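Local coordinates for protein formate dehydrogenase (Staphylococcus aureus, PDB 6TTB) that probably oxidises formate to carbon dioxide, passing the hydride to the cofactor NAD, at residues D88-A93 / K112-A117; M100-I105 / L126-E131; I134-V139 / D357-S362; I157-Y162 / H268-N273; Q187-G192 / S239-T244. All blocks are in the same frame, centred on the assembly; numbering follows the deposited sequence.

Interaction 1: residues D88-A93 / K112-A117; sequences DVIISA and KLAITA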
# COMPACT_ATOMS: atom_id res chain seq x y z
N ASP A 88 -26.58 28.09 16.66
CA ASP A 88 -25.69 29.24 16.49
C ASP A 88 -24.47 28.83 15.65
O ASP A 88 -23.88 29.63 14.92
CB ASP A 88 -25.16 29.72 17.83
CG ASP A 88 -26.12 30.60 18.58
OD1 ASP A 88 -27.00 30.06 19.33
OD2 ASP A 88 -25.98 31.81 18.44
N VAL A 89 -24.09 27.56 15.78
CA VAL A 89 -22.88 27.04 15.17
C VAL A 89 -23.12 25.57 14.86
O VAL A 89 -23.57 24.79 15.72
CB VAL A 89 -21.66 27.17 16.11
CG1 VAL A 89 -20.47 26.44 15.52
CG2 VAL A 89 -21.31 28.62 16.44
N ILE A 90 -22.82 25.18 13.62
CA ILE A 90 -22.92 23.78 13.26
C ILE A 90 -21.49 23.22 13.11
O ILE A 90 -20.53 23.96 12.75
CB ILE A 90 -23.72 23.62 11.97
CG1 ILE A 90 -23.91 22.15 11.60
CG2 ILE A 90 -23.10 24.44 10.83
CD1 ILE A 90 -24.97 21.43 12.43
N ILE A 91 -21.36 21.92 13.42
CA ILE A 91 -20.07 21.28 13.36
C ILE A 91 -20.19 19.88 12.77
O ILE A 91 -21.03 19.10 13.21
CB ILE A 91 -19.43 21.26 14.76
CG1 ILE A 91 -19.15 22.69 15.27
CG2 ILE A 91 -18.15 20.49 14.67
CD1 ILE A 91 -18.65 22.79 16.75
N SER A 92 -19.33 19.56 11.81
CA SER A 92 -19.23 18.18 11.33
C SER A 92 -17.90 17.95 10.63
O SER A 92 -17.16 18.90 10.38
CB SER A 92 -20.37 17.82 10.41
OG SER A 92 -20.18 18.48 9.18
N ALA A 93 -17.62 16.66 10.29
CA ALA A 93 -16.41 16.26 9.60
C ALA A 93 -16.75 15.88 8.17
O ALA A 93 -17.84 15.39 7.88
CB ALA A 93 -15.81 15.12 10.33
N LYS A 112 -24.04 31.18 12.49
CA LYS A 112 -23.07 32.22 12.32
C LYS A 112 -21.79 31.55 11.88
O LYS A 112 -21.00 32.15 11.12
CB LYS A 112 -22.93 33.00 13.63
CG LYS A 112 -24.17 33.79 14.07
CD LYS A 112 -23.93 34.57 15.40
CE LYS A 112 -24.33 33.82 16.69
NZ LYS A 112 -25.81 33.76 16.83
N LEU A 113 -21.64 30.26 12.26
CA LEU A 113 -20.35 29.58 12.09
C LEU A 113 -20.57 28.10 11.78
O LEU A 113 -21.23 27.35 12.52
CB LEU A 113 -19.45 29.79 13.32
CG LEU A 113 -17.98 29.39 13.15
CD1 LEU A 113 -17.39 29.87 11.86
CD2 LEU A 113 -17.08 29.77 14.38
N ALA A 114 -20.05 27.72 10.62
CA ALA A 114 -20.03 26.32 10.25
C ALA A 114 -18.60 25.81 10.32
O ALA A 114 -17.74 26.19 9.51
CB ALA A 114 -20.61 26.16 8.87
N ILE A 115 -18.33 24.99 11.32
CA ILE A 115 -16.97 24.47 11.46
C ILE A 115 -16.93 23.10 10.82
O ILE A 115 -17.80 22.26 11.09
CB ILE A 115 -16.62 24.37 12.95
CG1 ILE A 115 -16.91 25.66 13.72
CG2 ILE A 115 -15.18 23.92 13.12
CD1 ILE A 115 -16.60 25.47 15.15
N THR A 116 -15.91 22.89 9.98
CA THR A 116 -15.58 21.60 9.45
C THR A 116 -14.56 20.90 10.39
O THR A 116 -13.36 21.17 10.33
CB THR A 116 -14.95 21.75 8.06
OG1 THR A 116 -15.78 22.43 7.09
CG2 THR A 116 -14.46 20.44 7.51
N ALA A 117 -15.02 19.91 11.17
CA ALA A 117 -14.08 19.15 11.96
C ALA A 117 -13.18 18.33 11.04
O ALA A 117 -13.34 17.15 10.92
CB ALA A 117 -14.77 18.26 12.99

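Interaction 2: residues M100-I105 / L126-E131; sequences MTRERI and LAAASE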
# COMPACT_ATOMS: atom_id res chain seq x y z
N MET A 100 -24.99 21.53 4.62
CA MET A 100 -25.60 22.83 4.80
C MET A 100 -25.98 23.40 3.42
O MET A 100 -25.26 24.20 2.85
CB MET A 100 -24.65 23.75 5.54
CG MET A 100 -24.51 23.35 7.03
SD MET A 100 -26.12 22.98 7.95
CE MET A 100 -26.96 24.55 7.81
N THR A 101 -27.10 22.91 2.89
CA THR A 101 -27.67 23.39 1.64
C THR A 101 -28.23 24.80 1.85
O THR A 101 -28.44 25.26 2.97
CB THR A 101 -28.76 22.43 1.18
OG1 THR A 101 -29.79 22.44 2.18
CG2 THR A 101 -28.29 21.01 0.95
N ARG A 102 -28.47 25.51 0.76
CA ARG A 102 -29.20 26.75 0.85
C ARG A 102 -30.48 26.50 1.61
O ARG A 102 -30.82 27.26 2.47
CB ARG A 102 -29.58 27.21 -0.55
CG ARG A 102 -30.14 28.62 -0.61
CD ARG A 102 -30.22 28.82 -2.09
NE ARG A 102 -28.96 29.31 -2.64
CZ ARG A 102 -28.52 30.55 -2.45
NH1 ARG A 102 -27.41 30.99 -3.05
NH2 ARG A 102 -29.24 31.38 -1.71
N GLU A 103 -31.19 25.43 1.24
CA GLU A 103 -32.49 25.12 1.84
C GLU A 103 -32.33 25.21 3.34
O GLU A 103 -32.95 26.06 3.97
CB GLU A 103 -33.05 23.77 1.36
N ARG A 104 -31.35 24.47 3.89
CA ARG A 104 -31.17 24.40 5.34
C ARG A 104 -30.68 25.74 5.93
O ARG A 104 -30.97 26.05 7.06
CB ARG A 104 -30.22 23.27 5.69
CG ARG A 104 -30.85 22.11 6.43
CD ARG A 104 -29.91 20.99 6.09
NE ARG A 104 -30.18 19.77 6.81
CZ ARG A 104 -30.44 18.62 6.21
NH1 ARG A 104 -30.47 18.58 4.89
NH2 ARG A 104 -30.73 17.53 6.92
N ILE A 105 -29.89 26.51 5.18
CA ILE A 105 -29.26 27.70 5.71
C ILE A 105 -30.33 28.75 5.97
O ILE A 105 -30.30 29.41 7.01
CB ILE A 105 -28.21 28.25 4.73
CG1 ILE A 105 -26.82 27.61 4.98
CG2 ILE A 105 -28.16 29.79 4.79
CD1 ILE A 105 -25.87 27.80 3.82
N LEU A 126 -21.32 27.31 -0.03
CA LEU A 126 -20.53 28.50 0.29
C LEU A 126 -21.24 29.77 -0.17
O LEU A 126 -21.38 30.69 0.61
CB LEU A 126 -19.12 28.36 -0.28
CG LEU A 126 -18.40 27.09 0.20
CD1 LEU A 126 -17.00 27.03 -0.40
CD2 LEU A 126 -18.33 27.06 1.72
N ALA A 127 -21.70 29.77 -1.42
CA ALA A 127 -22.46 30.86 -2.00
C ALA A 127 -23.50 31.36 -0.99
O ALA A 127 -23.33 32.47 -0.51
CB ALA A 127 -23.10 30.40 -3.31
N ALA A 128 -24.48 30.49 -0.55
CA ALA A 128 -25.52 30.87 0.44
C ALA A 128 -24.93 31.27 1.79
O ALA A 128 -25.30 32.27 2.35
CB ALA A 128 -26.57 29.82 0.63
N ALA A 129 -24.07 30.43 2.36
CA ALA A 129 -23.34 30.80 3.57
C ALA A 129 -22.78 32.22 3.45
O ALA A 129 -22.97 33.05 4.35
CB ALA A 129 -22.26 29.77 3.92
N SER A 130 -22.14 32.52 2.32
CA SER A 130 -21.69 33.89 2.08
C SER A 130 -22.84 34.93 2.18
O SER A 130 -22.68 35.97 2.82
CB SER A 130 -20.98 34.01 0.84
OG SER A 130 -20.31 35.24 0.89
N GLU A 131 -23.95 34.65 1.51
CA GLU A 131 -25.01 35.62 1.32
C GLU A 131 -25.74 35.89 2.64
O GLU A 131 -26.33 36.94 2.81
CB GLU A 131 -26.01 35.12 0.29
CG GLU A 131 -25.43 34.85 -1.09
CD GLU A 131 -26.45 34.17 -2.02
OE1 GLU A 131 -26.23 34.20 -3.30
OE2 GLU A 131 -27.52 33.64 -1.48

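Interaction 3: residues I134-V139 / D357-S362; sequences IGVVEV and DIIVAS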
# COMPACT_ATOMS: atom_id res chain seq x y z
N ILE A 134 -22.82 33.78 7.20
CA ILE A 134 -22.28 32.69 8.00
C ILE A 134 -20.79 32.51 7.63
O ILE A 134 -20.45 32.49 6.47
CB ILE A 134 -23.06 31.42 7.62
CG1 ILE A 134 -24.48 31.42 8.13
CG2 ILE A 134 -22.33 30.13 7.97
CD1 ILE A 134 -25.36 30.65 7.21
N GLY A 135 -19.94 32.29 8.65
CA GLY A 135 -18.53 32.01 8.44
C GLY A 135 -18.31 30.52 8.31
O GLY A 135 -19.02 29.74 8.94
N VAL A 136 -17.29 30.14 7.56
CA VAL A 136 -16.99 28.73 7.34
C VAL A 136 -15.49 28.51 7.51
O VAL A 136 -14.65 29.14 6.81
CB VAL A 136 -17.43 28.32 5.94
CG1 VAL A 136 -16.90 26.96 5.56
CG2 VAL A 136 -18.95 28.39 5.79
N VAL A 137 -15.13 27.57 8.40
CA VAL A 137 -13.74 27.39 8.76
C VAL A 137 -13.52 25.92 8.95
O VAL A 137 -14.32 25.25 9.58
CB VAL A 137 -13.35 28.14 10.04
CG1 VAL A 137 -13.77 29.58 9.94
CG2 VAL A 137 -14.00 27.52 11.24
N GLU A 138 -12.37 25.45 8.47
CA GLU A 138 -11.93 24.11 8.71
C GLU A 138 -10.56 24.22 9.38
O GLU A 138 -10.07 25.32 9.55
CB GLU A 138 -12.00 23.30 7.39
CG GLU A 138 -10.96 23.68 6.31
CD GLU A 138 -11.28 23.23 4.85
OE1 GLU A 138 -12.47 22.97 4.52
OE2 GLU A 138 -10.37 23.26 4.01
N VAL A 139 -9.97 23.07 9.78
CA VAL A 139 -8.74 22.94 10.56
C VAL A 139 -7.54 22.66 9.63
O VAL A 139 -6.95 21.57 9.60
CB VAL A 139 -8.90 21.79 11.56
CG1 VAL A 139 -7.74 21.76 12.55
CG2 VAL A 139 -10.25 21.86 12.27
N ASP A 357 -7.44 29.16 8.01
CA ASP A 357 -8.58 28.40 8.48
C ASP A 357 -9.89 28.86 7.84
O ASP A 357 -10.93 28.20 8.01
CB ASP A 357 -8.61 28.39 10.00
CG ASP A 357 -7.65 27.37 10.54
OD1 ASP A 357 -7.30 26.42 9.76
OD2 ASP A 357 -7.22 27.54 11.70
N ILE A 358 -9.84 29.97 7.12
CA ILE A 358 -11.07 30.59 6.67
C ILE A 358 -11.39 30.18 5.24
O ILE A 358 -10.68 30.53 4.32
CB ILE A 358 -11.03 32.10 6.79
CG1 ILE A 358 -11.18 32.57 8.25
CG2 ILE A 358 -12.09 32.72 5.88
CD1 ILE A 358 -10.19 33.70 8.57
N ILE A 359 -12.52 29.52 5.08
CA ILE A 359 -13.05 29.30 3.75
C ILE A 359 -13.92 30.49 3.36
O ILE A 359 -13.52 31.32 2.57
CB ILE A 359 -13.74 27.92 3.68
CG1 ILE A 359 -12.69 26.84 3.97
CG2 ILE A 359 -14.41 27.69 2.33
CD1 ILE A 359 -13.30 25.61 4.48
N VAL A 360 -15.06 30.64 4.00
CA VAL A 360 -15.83 31.84 3.78
C VAL A 360 -15.69 32.77 4.99
O VAL A 360 -15.94 32.37 6.13
CB VAL A 360 -17.30 31.52 3.46
CG1 VAL A 360 -18.18 32.72 3.64
CG2 VAL A 360 -17.44 30.96 2.05
N ALA A 361 -15.34 34.04 4.68
CA ALA A 361 -15.20 35.13 5.64
C ALA A 361 -16.57 35.73 5.97
O ALA A 361 -17.47 35.75 5.13
CB ALA A 361 -14.29 36.15 5.02
N SER A 362 -16.70 36.27 7.20
CA SER A 362 -17.95 36.76 7.77
C SER A 362 -17.63 37.92 8.69
O SER A 362 -16.47 38.08 9.09
CB SER A 362 -18.62 35.66 8.53
OG SER A 362 -19.57 36.19 9.43

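Interaction 4: residues I157-Y162 / H268-N273; sequences ILLRNY and HSYLVN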
# COMPACT_ATOMS: atom_id res chain seq x y z
N ILE A 157 0.09 -0.37 -2.70
CA ILE A 157 -0.92 -1.43 -2.80
C ILE A 157 -1.27 -1.64 -4.26
O ILE A 157 -1.47 -2.74 -4.71
CB ILE A 157 -2.19 -1.07 -1.98
CG1 ILE A 157 -1.93 -1.08 -0.48
CG2 ILE A 157 -3.37 -1.97 -2.36
CD1 ILE A 157 -3.11 -0.66 0.34
N LEU A 158 -1.43 -0.56 -4.98
CA LEU A 158 -1.77 -0.62 -6.38
C LEU A 158 -0.65 -1.30 -7.22
O LEU A 158 -0.91 -2.27 -7.94
CB LEU A 158 -2.09 0.81 -6.81
CG LEU A 158 -3.61 1.13 -6.95
CD1 LEU A 158 -4.51 0.12 -6.23
CD2 LEU A 158 -3.96 2.51 -6.48
N LEU A 159 0.59 -0.79 -7.17
CA LEU A 159 1.63 -1.33 -8.05
C LEU A 159 1.99 -2.74 -7.62
O LEU A 159 2.25 -3.60 -8.43
CB LEU A 159 2.88 -0.42 -8.04
CG LEU A 159 2.75 0.81 -8.94
CD1 LEU A 159 3.33 2.01 -8.22
CD2 LEU A 159 3.41 0.62 -10.31
N ARG A 160 1.97 -3.00 -6.34
CA ARG A 160 2.47 -4.27 -5.88
C ARG A 160 1.36 -5.30 -5.99
O ARG A 160 1.61 -6.49 -5.82
CB ARG A 160 3.11 -4.14 -4.49
CG ARG A 160 4.41 -3.37 -4.53
CD ARG A 160 5.30 -3.64 -3.35
NE ARG A 160 5.77 -5.01 -3.26
CZ ARG A 160 6.89 -5.41 -3.81
NH1 ARG A 160 7.61 -4.57 -4.55
NH2 ARG A 160 7.30 -6.66 -3.61
N ASN A 161 0.15 -4.83 -6.33
CA ASN A 161 -0.92 -5.78 -6.53
C ASN A 161 -1.13 -6.55 -5.21
O ASN A 161 -1.41 -7.75 -5.17
CB ASN A 161 -0.58 -6.65 -7.76
CG ASN A 161 -1.69 -7.60 -8.19
OD1 ASN A 161 -2.89 -7.31 -8.08
ND2 ASN A 161 -1.28 -8.76 -8.64
N TYR A 162 -0.97 -5.83 -4.10
CA TYR A 162 -1.29 -6.34 -2.78
C TYR A 162 -2.66 -7.01 -2.75
O TYR A 162 -2.87 -7.94 -2.00
CB TYR A 162 -1.32 -5.20 -1.78
CG TYR A 162 -1.84 -5.60 -0.44
CD1 TYR A 162 -1.05 -6.31 0.46
CD2 TYR A 162 -3.17 -5.36 -0.10
CE1 TYR A 162 -1.58 -6.78 1.67
CE2 TYR A 162 -3.72 -5.84 1.07
CZ TYR A 162 -2.91 -6.52 1.98
OH TYR A 162 -3.43 -6.86 3.17
N HIS A 268 -2.65 1.23 -18.85
CA HIS A 268 -2.11 0.40 -17.80
C HIS A 268 -1.53 1.24 -16.68
O HIS A 268 -0.64 0.80 -15.98
CB HIS A 268 -1.00 -0.45 -18.40
CG HIS A 268 -1.54 -1.41 -19.38
ND1 HIS A 268 -0.91 -2.62 -19.66
CD2 HIS A 268 -2.70 -1.41 -20.07
CE1 HIS A 268 -1.63 -3.29 -20.53
NE2 HIS A 268 -2.73 -2.56 -20.81
N SER A 269 -1.99 2.49 -16.54
CA SER A 269 -1.45 3.31 -15.46
C SER A 269 -2.31 3.15 -14.22
O SER A 269 -3.27 2.36 -14.23
CB SER A 269 -1.30 4.72 -15.88
OG SER A 269 -2.44 5.12 -16.59
N TYR A 270 -1.98 3.89 -13.16
CA TYR A 270 -2.76 3.82 -11.92
C TYR A 270 -3.10 5.24 -11.47
O TYR A 270 -2.34 6.16 -11.70
CB TYR A 270 -1.97 3.15 -10.79
CG TYR A 270 -1.45 1.78 -11.08
CD1 TYR A 270 -0.32 1.58 -11.90
CD2 TYR A 270 -2.04 0.67 -10.51
CE1 TYR A 270 0.18 0.30 -12.14
CE2 TYR A 270 -1.55 -0.61 -10.74
CZ TYR A 270 -0.44 -0.79 -11.57
OH TYR A 270 -0.02 -2.08 -11.79
N LEU A 271 -4.16 5.34 -10.64
CA LEU A 271 -4.68 6.62 -10.23
C LEU A 271 -5.01 6.54 -8.78
O LEU A 271 -5.74 5.62 -8.37
CB LEU A 271 -5.98 6.94 -11.02
CG LEU A 271 -6.57 8.35 -10.81
CD1 LEU A 271 -5.55 9.46 -11.08
CD2 LEU A 271 -7.74 8.55 -11.65
N VAL A 272 -4.56 7.57 -8.03
CA VAL A 272 -4.80 7.61 -6.61
C VAL A 272 -5.32 8.98 -6.30
O VAL A 272 -4.76 9.98 -6.71
CB VAL A 272 -3.57 7.28 -5.76
CG1 VAL A 272 -3.71 7.77 -4.33
CG2 VAL A 272 -3.35 5.82 -5.74
N ASN A 273 -6.44 8.99 -5.59
CA ASN A 273 -7.12 10.21 -5.31
C ASN A 273 -7.63 10.13 -3.88
O ASN A 273 -8.64 9.48 -3.61
CB ASN A 273 -8.22 10.46 -6.30
CG ASN A 273 -9.10 11.59 -5.85
OD1 ASN A 273 -8.66 12.45 -5.05
ND2 ASN A 273 -10.35 11.64 -6.39

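Interaction 5: residues Q187-G192 / S239-T244; sequences QHKTIG and SSDAIT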
# COMPACT_ATOMS: atom_id res chain seq x y z
N GLN A 187 9.75 0.98 -7.59
CA GLN A 187 11.01 1.62 -7.95
C GLN A 187 11.12 1.78 -9.49
O GLN A 187 10.64 0.93 -10.26
CB GLN A 187 12.13 0.81 -7.35
CG GLN A 187 13.49 1.15 -7.89
CD GLN A 187 14.43 0.00 -7.64
OE1 GLN A 187 15.55 0.20 -7.23
NE2 GLN A 187 13.94 -1.22 -7.81
N HIS A 188 11.72 2.90 -9.92
CA HIS A 188 11.97 3.23 -11.32
C HIS A 188 10.71 3.72 -12.05
O HIS A 188 10.79 4.07 -13.20
CB HIS A 188 12.69 2.08 -12.07
CG HIS A 188 14.09 1.76 -11.60
ND1 HIS A 188 15.13 2.72 -11.57
CD2 HIS A 188 14.61 0.64 -11.06
CE1 HIS A 188 16.23 2.17 -11.06
NE2 HIS A 188 15.92 0.91 -10.69
N LYS A 189 9.56 3.77 -11.37
CA LYS A 189 8.36 4.25 -12.02
C LYS A 189 8.34 5.77 -11.99
O LYS A 189 8.99 6.40 -11.11
CB LYS A 189 7.11 3.72 -11.31
CG LYS A 189 7.02 2.20 -11.17
CD LYS A 189 6.21 1.56 -12.24
CE LYS A 189 6.55 0.10 -12.43
NZ LYS A 189 7.96 -0.11 -12.08
N THR A 190 7.56 6.38 -12.91
CA THR A 190 7.45 7.84 -12.88
C THR A 190 6.12 8.21 -12.29
O THR A 190 5.09 7.79 -12.80
CB THR A 190 7.58 8.46 -14.28
OG1 THR A 190 8.82 8.00 -14.88
CG2 THR A 190 7.46 9.97 -14.30
N ILE A 191 6.15 9.01 -11.22
CA ILE A 191 4.92 9.38 -10.54
C ILE A 191 4.61 10.85 -10.75
O ILE A 191 5.44 11.71 -10.45
CB ILE A 191 4.91 9.02 -9.02
CG1 ILE A 191 5.29 7.56 -8.73
CG2 ILE A 191 3.56 9.31 -8.46
CD1 ILE A 191 4.77 6.59 -9.77
N GLY A 192 3.36 11.13 -11.14
CA GLY A 192 2.91 12.48 -11.36
C GLY A 192 2.06 12.93 -10.20
O GLY A 192 1.14 12.21 -9.78
N SER A 239 2.55 11.09 -19.38
CA SER A 239 3.86 10.47 -19.15
C SER A 239 3.92 9.70 -17.83
O SER A 239 4.85 8.89 -17.64
CB SER A 239 5.01 11.46 -19.27
OG SER A 239 4.85 12.55 -18.34
N SER A 240 2.93 9.94 -16.92
CA SER A 240 3.00 9.37 -15.57
C SER A 240 2.67 7.89 -15.59
O SER A 240 1.71 7.49 -16.25
CB SER A 240 2.14 10.09 -14.56
OG SER A 240 2.51 11.48 -14.47
N ASP A 241 3.48 7.08 -14.85
CA ASP A 241 3.16 5.69 -14.62
C ASP A 241 1.95 5.60 -13.71
O ASP A 241 1.04 4.84 -13.98
CB ASP A 241 4.35 4.91 -14.07
CG ASP A 241 5.41 4.72 -15.14
OD1 ASP A 241 5.10 4.07 -16.14
OD2 ASP A 241 6.53 5.31 -15.00
N ALA A 242 1.91 6.42 -12.67
CA ALA A 242 0.64 6.60 -11.98
C ALA A 242 0.57 8.00 -11.46
O ALA A 242 1.60 8.66 -11.38
CB ALA A 242 0.51 5.65 -10.85
N ILE A 243 -0.63 8.43 -11.07
CA ILE A 243 -0.86 9.80 -10.68
C ILE A 243 -1.58 9.83 -9.35
O ILE A 243 -2.56 9.08 -9.12
CB ILE A 243 -1.71 10.51 -11.75
CG1 ILE A 243 -0.91 10.76 -13.04
CG2 ILE A 243 -2.29 11.80 -11.22
CD1 ILE A 243 -1.76 11.06 -14.27
N THR A 244 -1.16 10.74 -8.49
CA THR A 244 -1.86 10.95 -7.24
C THR A 244 -2.30 12.40 -7.21
O THR A 244 -1.53 13.29 -7.62
CB THR A 244 -1.00 10.48 -6.05
OG1 THR A 244 -1.67 10.69 -4.81
CG2 THR A 244 0.35 11.15 -5.92

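Interaction 1: residues D88-A93 / K112-A117
Lys112 meets Asp88 twice. Its backbone N donates to Asp88 O, and its NZ forms a salt bridge with Asp88 OD2 at 2.5 Å. The two side chains run alongside each other in the same direction, and bends of the lysine chain at chi3 and chi4 bring NZ round to the carboxylate. NZ arrives on the anti side of OD2, 26° out of the carboxylate plane. Both ends have further partners: NZ also bonds Asn110 O, while Asp88 OD1 accepts from Lys34 N. Next comes Leu113. Its O takes the amide of Ile90 at 2.9 Å from N to O, and its CB packs on Val89 CG2 at 3.8 Å. The side chain of Ala114 is on the other face, where its CB meets Ile90 CG2 at 3.6 Å. The two strands run parallel, their short axes 13° apart. With helix 102-106 between them in sequence, strands 89-92 and 113-116 make a beta-alpha-beta unit of the smaller parallel sheet. Ile115 then bonds both ways: its N donates to Ile90 O at 2.8 Å, and its O accepts from Ser92 N. Its CG1 stands anti to the carbonyl carbon (chi1 -50°), and its CD1 reaches Ile91 CD1 at 3.7 Å and Val89 CG1 at 4.0 Å. Helix 330-348 covers this face through Phe347, Ile343 and Leu344. Thr116 turns to the face of Ser92, and its OG1 bonds Ser121 OG. Last is Ala117, whose N donates to Ser92 O and whose CB lies 4.2 Å from Ala93 CB.

Interaction 2: residues M100-I105 / L126-E131
The guanidinium of Arg102 has Ala128 on one face and Glu131 at its edge. Ala128 CB sits 3.7 Å above the plane, over the centre of the group. The carboxylate of Glu131 comes in at the edge, close to the guanidinium plane, with its own plane turned 55° from it. The grip is end-on, with NH1 and NH2 both pointing at one oxygen. NH2 donates to Glu131 OE2 at 2.8 Å, on the syn side of that oxygen. NH1 donates to the same OE2 at 3.1 Å, but from above the carboxylate plane. Both nitrogens approach OE2 from the same face of the carboxylate. CG of Arg102 points anti to its own N (chi1 -170°), and the bend at chi3 lays the guanidinium over Ala128. The alkyl part of the arginine also runs along this methyl, with Arg102 CG 4.0 Å from Ala128 CB.

Next to this polar end, Ile105 packs between helix 102-106 and helix 126-131. Its CD1 touches Ala128 CB at 3.8 Å and Ala129 CB at 4.1 Å. The two helices link successive strands of the smaller parallel sheet and pack side by side on one face of it, where Ala129 and Leu126 rest on Val136. Thr101 is the N-cap of helix 102-106, its OG1 accepting from Arg104 N. Glu131 OE2 takes both stronger bonds from Arg102, while OE1 has a weak one from NH1. The bonds at the edge and the methyl on one face together probably limit rotation of the guanidinium.

Interaction 3: residues I134-V139 / D357-S362
Val136 joins Ile359 and Val360 through its backbone. Its N donates to Val360 O at 3.0 Å. Its O accepts from Ile359 N at 2.8 Å and, weakly, from Val360 N. Ile359 and Val360 thus both face Val136, a classic beta bulge, and the chain turns a corner at Ile359. The segments run antiparallel, with 135-138 an outermost strand of the parallel sheet within this chain. Further along, Glu138 N donates to Asp357 O at 3.1 Å. Side chains add to the pairing. Val136 CG1, anti to the backbone N (chi1 169°), comes 3.8 Å from Ile359 CB, and the CB atoms of Val136 and Val360 are 4.1 Å apart. On the other face Val137 CG1 meets Ile358 CG1 more loosely, at 4.3 Å. Ser362 CB lies 3.6 Å from Gly135 N.

A second shell fixes the polar ends. Asp357 OD1 accepts from Thr140 N, Ser362 OG bonds Asn133 O, and Glu138 OE1 bonds Ser121 OG. In this way the tail after helix 330-348 returns to line the outer side of strand 135-138, whose inner side is bonded to strand 113-116. Leu126 of helix 126-131 packs on both Ile359 and Val360.

Interaction 4: residues I157-Y162 / H268-N273
Leu158 reaches from the last turn of its helix towards Tyr270 and Val272. Its CB lies 3.7 Å from Tyr270 CD2. CG stays near the same ring atom, at 3.9 Å. Then the branch ending in CD2 leaves the ring and meets Val272 CG2 at 3.4 Å, with Leu271 O at 4.1 Å. Leu158 and Tyr270 run past one another, pointing opposite ways, while Leu158 and Val272 meet at a slant.

The tyrosine ring also reaches the helix backbone. Its CE2 comes 3.3 Å from Leu158 O, at an oblique angle. Leu159 lies over one face of the ring, with its CG 4.1 Å above the plane and displaced towards the rim. Leu159 CD2 touches Tyr270 CE1 at 3.7 Å. Tyr270 holds CG anti to its carbonyl carbon (chi1 -56°), which leads the ring out from the strand to the two leucines.

This is helix-on-sheet packing in the Rossmann-type NAD-binding domain. Helix 144-160 lies on strand 269-273 of the larger parallel sheet, and Ala151, Asp154 and Leu155 of that helix also meet Val272. The helix ends in a Schellman motif at Asn161, which has positive phi. Just before it, Arg160 points away from the strand and forms a salt bridge with Glu149 of the second subunit. Next to the contact, strand 242-245 gives Ala242 to Tyr270 and Thr244 to Val272.

Interaction 5: residues Q187-G192 / S239-T244
The side chains of Thr190 and Asp241 cross at about a right angle where two parallel strands of the Rossmann-type NAD-binding domain begin. Asp241 has CG anti to its carbonyl carbon (chi1 -71°), and this turns the carboxylate back to the amide of Thr190. There Thr190 N donates to Asp241 OD2 at 2.6 Å, using the anti lone pair of that oxygen. In return Asp241 N donates to Thr190 O at 2.7 Å. The two residues thus close a small ring of bonds, side chain to backbone and backbone to backbone. Thr190 O takes a further, weak bond from Ala242 N.

Past this start, strands 190-194 and 242-245 run on with their short axes 33° apart. Gly192 N donates to Ala242 O at 3.0 Å, and Gly192 O accepts from Thr244 N at 3.0 Å. Ile191 and Ala242 share one face, where Ile191 CD1 and Ala242 CB lie a loose 4.5 Å apart. Ile191 CG2 comes nearer to Ala242 O, at 3.6 Å. Strand 213-217 borders strand 190-194 on its other side, and strand 269-273 does the same for strand 242-245. Lys189 turns its end away from Asp241: its NZ bonds Glu185 O and forms a salt bridge with Glu331 of the second subunit. On the face of Ile243, Ser240 OG, itself bonded to Leu236 O, rests 3.3 Å from Gly192 CA.

In the fold
The five contacts fall into two groups on opposite sides of the chain's centre. Interactions 1 and 3 share the smaller sheet, their centres about 9 Å apart. Gly135 probably bonds both Lys112 and Ala114 there. Interaction 2 packs two helices against that sheet and touches interactions 1 and 3. Interactions 4 and 5 both involve the larger sheet, with centres about 10 Å apart, and Ile243 probably bonds Tyr270 and Val272. The centres of interactions 1 and 4 are about 36 Å apart. NAD lies between the groups: the side chain of Glu138 is about 6 Å from it, those of Ala93 and Thr244 about 9 Å, and that of Val272 about 10 Å. Interactions 4 and 5 also reach the second subunit.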